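Glutamine cyclotransferase (Zymomonas mobilis, PDB 3NOL) catalyses the cyclisation of N-terminal glutamine to pyroglutamate with release of ammonia, as a glutaminyl cyclase built as a calcium-binding beta-propeller. Local coordinates at residues Tyr138-Asp143 and Asn175-Val180; Gly182-Asn187 and Val195-Glu200. All blocks are in the same frame, centred on the assembly; numbering follows the deposited sequence.

Contact 1: Tyr138-Asp143 and Asn175-Val180. With CA (calcium ion), chain B; SO4 (sulfate ion), chain D.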
loop_
_atom_site.group_PDB
_atom_site.type_symbol
_atom_site.label_atom_id
_atom_site.label_comp_id
_atom_site.label_asym_id
_atom_site.label_seq_id
_atom_site.Cartn_x
_atom_site.Cartn_y
_atom_site.Cartn_z
ATOM N N TYR A 138 10.023 -2.648 12.561
ATOM C CA TYR A 138 10.637 -2.569 11.223
ATOM C C TYR A 138 9.735 -1.965 10.162
ATOM O O TYR A 138 8.509 -2.070 10.250
ATOM C CB TYR A 138 11.001 -3.974 10.721
ATOM C CG TYR A 138 11.822 -4.773 11.685
ATOM C CD1 TYR A 138 13.155 -4.439 11.936
ATOM C CD2 TYR A 138 11.265 -5.864 12.351
ATOM C CE1 TYR A 138 13.916 -5.167 12.830
ATOM C CE2 TYR A 138 12.015 -6.610 13.253
ATOM C CZ TYR A 138 13.334 -6.264 13.487
ATOM O OH TYR A 138 14.064 -7.017 14.390
ATOM N N LEU A 139 10.363 -1.358 9.156
ATOM C CA LEU A 139 9.697 -1.089 7.878
ATOM C C LEU A 139 9.748 -2.374 7.076
ATOM O O LEU A 139 10.711 -3.130 7.176
ATOM C CB LEU A 139 10.422 0.017 7.113
ATOM C CG LEU A 139 10.187 1.400 7.756
ATOM C CD1 LEU A 139 11.371 2.400 7.554
ATOM C CD2 LEU A 139 8.828 2.036 7.361
ATOM N N ILE A 140 8.750 -2.575 6.222
ATOM C CA ILE A 140 8.657 -3.806 5.465
ATOM C C ILE A 140 8.366 -3.397 4.032
ATOM O O ILE A 140 7.391 -2.676 3.778
ATOM C CB ILE A 140 7.534 -4.713 5.983
ATOM C CG1 ILE A 140 7.701 -5.019 7.483
ATOM C CG2 ILE A 140 7.464 -5.995 5.122
ATOM C CD1 ILE A 140 6.424 -5.570 8.076
ATOM N N MET A 141 9.237 -3.811 3.116
ATOM C CA MET A 141 9.134 -3.409 1.726
ATOM C C MET A 141 9.015 -4.598 0.757
ATOM O O MET A 141 9.716 -5.612 0.906
ATOM C CB MET A 141 10.315 -2.507 1.331
ATOM C CG MET A 141 11.653 -3.162 1.157
ATOM S SD MET A 141 12.920 -1.931 0.671
ATOM C CE MET A 141 12.521 -1.566 -1.027
ATOM N N SER A 142 8.111 -4.454 -0.211
ATOM C CA SER A 142 7.990 -5.379 -1.345
ATOM C C SER A 142 8.639 -4.726 -2.581
ATOM O O SER A 142 8.973 -3.523 -2.568
ATOM C CB SER A 142 6.515 -5.667 -1.650
ATOM O OG SER A 142 5.819 -4.459 -1.970
ATOM N N ASP A 143 8.774 -5.509 -3.648
ATOM C CA ASP A 143 9.447 -5.052 -4.858
ATOM C C ASP A 143 8.973 -5.764 -6.129
ATOM O O ASP A 143 9.680 -5.758 -7.140
ATOM C CB ASP A 143 10.983 -5.191 -4.700
ATOM C CG ASP A 143 11.446 -6.644 -4.570
ATOM O OD1 ASP A 143 10.606 -7.563 -4.682
ATOM O OD2 ASP A 143 12.660 -6.859 -4.362
ATOM N N ASN A 175 2.862 -6.096 -4.265
ATOM C CA ASN A 175 2.864 -4.651 -4.510
ATOM C C ASN A 175 2.508 -3.890 -3.214
ATOM O O ASN A 175 3.197 -4.100 -2.211
ATOM C CB ASN A 175 1.907 -4.315 -5.662
ATOM C CG ASN A 175 2.302 -3.033 -6.402
ATOM O OD1 ASN A 175 3.153 -2.250 -5.936
ATOM N ND2 ASN A 175 1.674 -2.807 -7.558
ATOM N N GLU A 176 1.454 -3.046 -3.209
ATOM C CA GLU A 176 1.140 -2.255 -1.984
ATOM C C GLU A 176 0.956 -3.174 -0.764
ATOM O O GLU A 176 0.370 -4.258 -0.872
ATOM C CB GLU A 176 -0.065 -1.304 -2.187
ATOM C CG GLU A 176 0.150 0.096 -1.646
ATOM C CD GLU A 176 -0.110 0.225 -0.127
ATOM O OE1 GLU A 176 -1.094 -0.373 0.378
ATOM O OE2 GLU A 176 0.647 0.980 0.539
ATOM N N LEU A 177 1.495 -2.741 0.377
ATOM C CA LEU A 177 1.482 -3.559 1.598
ATOM C C LEU A 177 0.733 -2.846 2.703
ATOM O O LEU A 177 0.666 -1.604 2.710
ATOM C CB LEU A 177 2.902 -3.792 2.110
ATOM C CG LEU A 177 3.909 -4.493 1.196
ATOM C CD1 LEU A 177 5.217 -4.715 1.967
ATOM C CD2 LEU A 177 3.293 -5.810 0.718
ATOM N N GLU A 178 0.233 -3.638 3.652
ATOM C CA GLU A 178 -0.252 -3.083 4.918
ATOM C C GLU A 178 -0.121 -4.095 6.055
ATOM O O GLU A 178 -0.563 -5.232 5.907
ATOM C CB GLU A 178 -1.716 -2.623 4.803
ATOM C CG GLU A 178 -2.128 -1.776 6.012
ATOM C CD GLU A 178 -1.440 -0.408 6.035
ATOM O OE1 GLU A 178 -1.373 0.183 7.131
ATOM O OE2 GLU A 178 -0.970 0.090 4.965
ATOM N N TRP A 179 0.486 -3.676 7.170
ATOM C CA TRP A 179 0.502 -4.503 8.395
ATOM C C TRP A 179 -0.874 -4.415 9.039
ATOM O O TRP A 179 -1.345 -3.321 9.385
ATOM C CB TRP A 179 1.541 -3.939 9.352
ATOM C CG TRP A 179 1.711 -4.740 10.581
ATOM C CD1 TRP A 179 1.169 -4.482 11.816
ATOM C CD2 TRP A 179 2.523 -5.907 10.733
ATOM N NE1 TRP A 179 1.576 -5.441 12.721
ATOM C CE2 TRP A 179 2.405 -6.330 12.086
ATOM C CE3 TRP A 179 3.314 -6.655 9.857
ATOM C CZ2 TRP A 179 3.081 -7.459 12.587
ATOM C CZ3 TRP A 179 3.991 -7.784 10.363
ATOM C CH2 TRP A 179 3.854 -8.179 11.709
ATOM N N VAL A 180 -1.544 -5.556 9.164
ATOM C CA VAL A 180 -2.882 -5.592 9.724
ATOM C C VAL A 180 -2.950 -6.665 10.813
ATOM O O VAL A 180 -2.924 -7.869 10.520
ATOM C CB VAL A 180 -3.956 -5.836 8.614
ATOM C CG1 VAL A 180 -5.394 -5.875 9.193
ATOM C CG2 VAL A 180 -3.850 -4.795 7.487
HETATM CA CA CA B . -0.545 0.446 2.709
HETATM S S SO4 D . -0.151 -5.365 15.763
HETATM O O1 SO4 D . -0.758 -4.876 17.003
HETATM O O2 SO4 D . -1.113 -5.287 14.670
HETATM O O3 SO4 D . 1.015 -4.531 15.474
HETATM O O4 SO4 D . 0.266 -6.764 15.921
HETATM O O HOH W 1 1.429 1.434 3.638
#
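Two neighbouring blades of a beta-propeller meet where Ile140 and Ser142 of the 138-143 segment face Leu177 and Trp179 of strand 177-180, the strand that lines the central calcium site. The two strand axes come within 8.3 Å at 138° to each other, so side chains, not backbone pairing, join the sheets. The single hydrogen bond between the segments runs from Ser142 OG to Asn175 O at 2.7 Å, with the donor tilted 29° from the carbonyl plane. With chi1 at 60°, OG lies between the backbone N and the carbonyl carbon, turned to the carbonyl of Asn175 in the opposing segment; Gly131 N also bonds to this buried hydroxyl. Beside it, Leu177 pushes CD1 against the backbone of the other blade, 3.5 Å from Ile140 O, while its CG rests near Ser142 OG. Ile140 crosses Leu177 at about a right angle and uses both branches: CG2 meets Leu177 CD1, and CD1 touches Trp179 CE3 at 3.7 Å on the benzo side of the indole. At the pyrrole side, Trp179 NE1 donates to O3 of a sulfate, probably from the crystallisation liquor, at 3.0 Å, with the ion at the ring edge. Turned away from these contacts, calcium is held by both carboxylate oxygens of Glu176, OE1 and OE2, at 2.5 Å each, by Leu177 O, by Glu178 OE2 at 2.3 Å and by a water. Phe48 O and Ile230 O complete the site. Leu177 therefore serves two ends at once, its carbonyl binding the metal and its side chain packing between sheets, an interblade contact of a beta-propeller beside a central metal site.

Contact 2: Gly182-Asn187 and Val195-Glu200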
loop_
_atom_site.group_PDB
_atom_site.type_symbol
_atom_site.label_atom_id
_atom_site.label_comp_id
_atom_site.label_asym_id
_atom_site.label_seq_id
_atom_site.Cartn_x
_atom_site.Cartn_y
_atom_site.Cartn_z
ATOM N N GLY A 182 -0.910 -8.070 12.949
ATOM C CA GLY A 182 0.115 -9.112 13.070
ATOM C C GLY A 182 0.379 -9.856 11.773
ATOM O O GLY A 182 1.259 -10.723 11.733
ATOM N N GLU A 183 -0.377 -9.516 10.718
ATOM C CA GLU A 183 -0.172 -10.089 9.387
ATOM C C GLU A 183 0.278 -9.048 8.358
ATOM O O GLU A 183 -0.035 -7.856 8.476
ATOM C CB GLU A 183 -1.457 -10.778 8.893
ATOM C CG GLU A 183 -1.849 -11.942 9.766
ATOM C CD GLU A 183 -2.982 -12.773 9.208
ATOM O OE1 GLU A 183 -3.747 -12.283 8.358
ATOM O OE2 GLU A 183 -3.102 -13.941 9.649
ATOM N N ILE A 184 0.991 -9.506 7.335
ATOM C CA ILE A 184 1.287 -8.607 6.213
ATOM C C ILE A 184 0.237 -8.851 5.119
ATOM O O ILE A 184 0.145 -9.955 4.583
ATOM C CB ILE A 184 2.727 -8.821 5.645
ATOM C CG1 ILE A 184 3.799 -8.627 6.737
ATOM C CG2 ILE A 184 2.945 -7.919 4.395
ATOM C CD1 ILE A 184 5.092 -9.289 6.411
ATOM N N PHE A 185 -0.591 -7.847 4.841
ATOM C CA PHE A 185 -1.503 -7.897 3.684
ATOM C C PHE A 185 -0.752 -7.321 2.471
ATOM O O PHE A 185 -0.103 -6.267 2.582
ATOM C CB PHE A 185 -2.737 -7.037 3.932
ATOM C CG PHE A 185 -3.781 -7.660 4.885
ATOM C CD1 PHE A 185 -3.429 -8.626 5.852
ATOM C CD2 PHE A 185 -5.101 -7.228 4.812
ATOM C CE1 PHE A 185 -4.396 -9.164 6.732
ATOM C CE2 PHE A 185 -6.090 -7.739 5.684
ATOM C CZ PHE A 185 -5.731 -8.715 6.652
ATOM N N ALA A 186 -0.866 -7.977 1.315
ATOM C CA ALA A 186 -0.205 -7.458 0.108
ATOM C C ALA A 186 -1.104 -7.540 -1.104
ATOM O O ALA A 186 -1.726 -8.584 -1.337
ATOM C CB ALA A 186 1.072 -8.238 -0.187
ATOM N N ASN A 187 -1.188 -6.458 -1.875
ATOM C CA ASN A 187 -1.753 -6.592 -3.214
ATOM C C ASN A 187 -0.844 -7.511 -4.028
ATOM O O ASN A 187 0.376 -7.489 -3.859
ATOM C CB ASN A 187 -1.867 -5.237 -3.921
ATOM C CG ASN A 187 -2.947 -4.357 -3.324
ATOM O OD1 ASN A 187 -2.649 -3.434 -2.575
ATOM N ND2 ASN A 187 -4.207 -4.639 -3.656
ATOM N N VAL A 195 -3.300 -10.981 -0.520
ATOM C CA VAL A 195 -2.844 -12.116 0.297
ATOM C C VAL A 195 -2.503 -11.673 1.706
ATOM O O VAL A 195 -2.024 -10.562 1.936
ATOM C CB VAL A 195 -1.675 -12.903 -0.330
ATOM C CG1 VAL A 195 -2.133 -13.590 -1.643
ATOM C CG2 VAL A 195 -0.451 -12.018 -0.538
ATOM N N ARG A 196 -2.792 -12.568 2.639
ATOM C CA ARG A 196 -2.469 -12.378 4.045
ATOM C C ARG A 196 -1.258 -13.275 4.317
ATOM O O ARG A 196 -1.332 -14.484 4.110
ATOM C CB ARG A 196 -3.669 -12.789 4.919
ATOM C CG ARG A 196 -4.957 -12.046 4.564
ATOM C CD ARG A 196 -6.181 -12.611 5.281
ATOM N NE ARG A 196 -6.125 -12.306 6.706
ATOM C CZ ARG A 196 -7.189 -12.213 7.504
ATOM N NH1 ARG A 196 -7.013 -11.907 8.782
ATOM N NH2 ARG A 196 -8.421 -12.379 7.022
ATOM N N ILE A 197 -0.162 -12.665 4.765
ATOM C CA ILE A 197 1.124 -13.336 4.892
ATOM C C ILE A 197 1.556 -13.459 6.355
ATOM O O ILE A 197 1.544 -12.460 7.111
ATOM C CB ILE A 197 2.225 -12.581 4.079
ATOM C CG1 ILE A 197 1.858 -12.524 2.586
ATOM C CG2 ILE A 197 3.559 -13.259 4.262
ATOM C CD1 ILE A 197 2.646 -11.455 1.791
ATOM N N ASP A 198 1.927 -14.682 6.745
ATOM C CA ASP A 198 2.488 -14.939 8.074
ATOM C C ASP A 198 3.908 -14.342 8.116
ATOM O O ASP A 198 4.787 -14.802 7.413
ATOM C CB ASP A 198 2.514 -16.460 8.320
ATOM C CG ASP A 198 3.028 -16.843 9.710
ATOM O OD1 ASP A 198 3.749 -16.047 10.354
ATOM O OD2 ASP A 198 2.688 -17.961 10.148
ATOM N N PRO A 199 4.138 -13.318 8.951
ATOM C CA PRO A 199 5.460 -12.683 8.934
ATOM C C PRO A 199 6.608 -13.583 9.455
ATOM O O PRO A 199 7.760 -13.261 9.195
ATOM C CB PRO A 199 5.280 -11.449 9.829
ATOM C CG PRO A 199 4.175 -11.839 10.783
ATOM C CD PRO A 199 3.228 -12.691 9.932
ATOM N N GLU A 200 6.283 -14.665 10.185
ATOM C CA GLU A 200 7.273 -15.619 10.730
ATOM C C GLU A 200 7.819 -16.558 9.662
ATOM O O GLU A 200 8.960 -17.023 9.760
ATOM C CB GLU A 200 6.685 -16.452 11.893
ATOM C CG GLU A 200 6.392 -15.622 13.175
ATOM C CD GLU A 200 5.940 -16.441 14.408
ATOM O OE1 GLU A 200 5.669 -15.808 15.470
ATOM O OE2 GLU A 200 5.859 -17.690 14.350
#
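Ile184 and Ile197 form a hydrogen-bonded pair in the antiparallel beta hairpin of strands 183-188 and 193-197, within one propeller blade. Ile184 N gives to Ile197 O at 3.0 Å and Ile197 N returns to Ile184 O at 2.7 Å; Ala186 and Val195 exchange the same two bonds, so all four residues have both backbone N and O satisfied across the hairpin. Between them, Phe185 and Arg196 are a non-hydrogen-bonded pair whose backbones turn outward to the flanking strands, Phe185 to Glu178 and Arg196 to Thr205 and Gly206. On their face of the sheet Arg196 runs alongside Phe185, with CG over one face of the Phe185 ring, a CH-pi contact 4.0 Å from its centroid. The chain bends at chi3 (70°), and the guanidinium and ring planes stand 56° apart. In a salt bridge, Arg196 NE donates to Glu183 OE1 at 2.9 Å, nearly straight at 160°, and NH1 adds a weak bond to the same oxygen; Tyr29 gives the cation a further, cation-pi partner. Replacing Arg196 by alanine is likely to leave the Glu183 carboxylate without its charge partner and to strip the Phe185 ring of the CG packed over its face. Across the hairpin the other face is joined by aliphatic contacts: Ala186 CB touches Val195 CG2 and Ile197 CD1, and Ile184 CD1 reaches Pro199 CB. Past the strand, Asp198 OD1 accepts Glu200 N at 2.9 Å, closing an Asx turn.

Strand 177-180 and strand 183-188 follow each other in the chain and are neighbours in one sheet, so contact 2 continues outward the blade that contact 1 joins to the preceding one. Contact 1 is buried, and its centre lies about 7 Å from the centre of the chain; that of contact 2, which is only partly buried, lies about 12 Å from it. Their chemistry follows: side chains and one hydroxyl bond between sheets beside a metal, against paired backbone bonds and a salt bridge within a sheet. The two touch directly, through the probable hydrogen bond from Phe185 N to Glu178 O (2.8 Å) and through Leu177 CD2 packed on Ala186 CB.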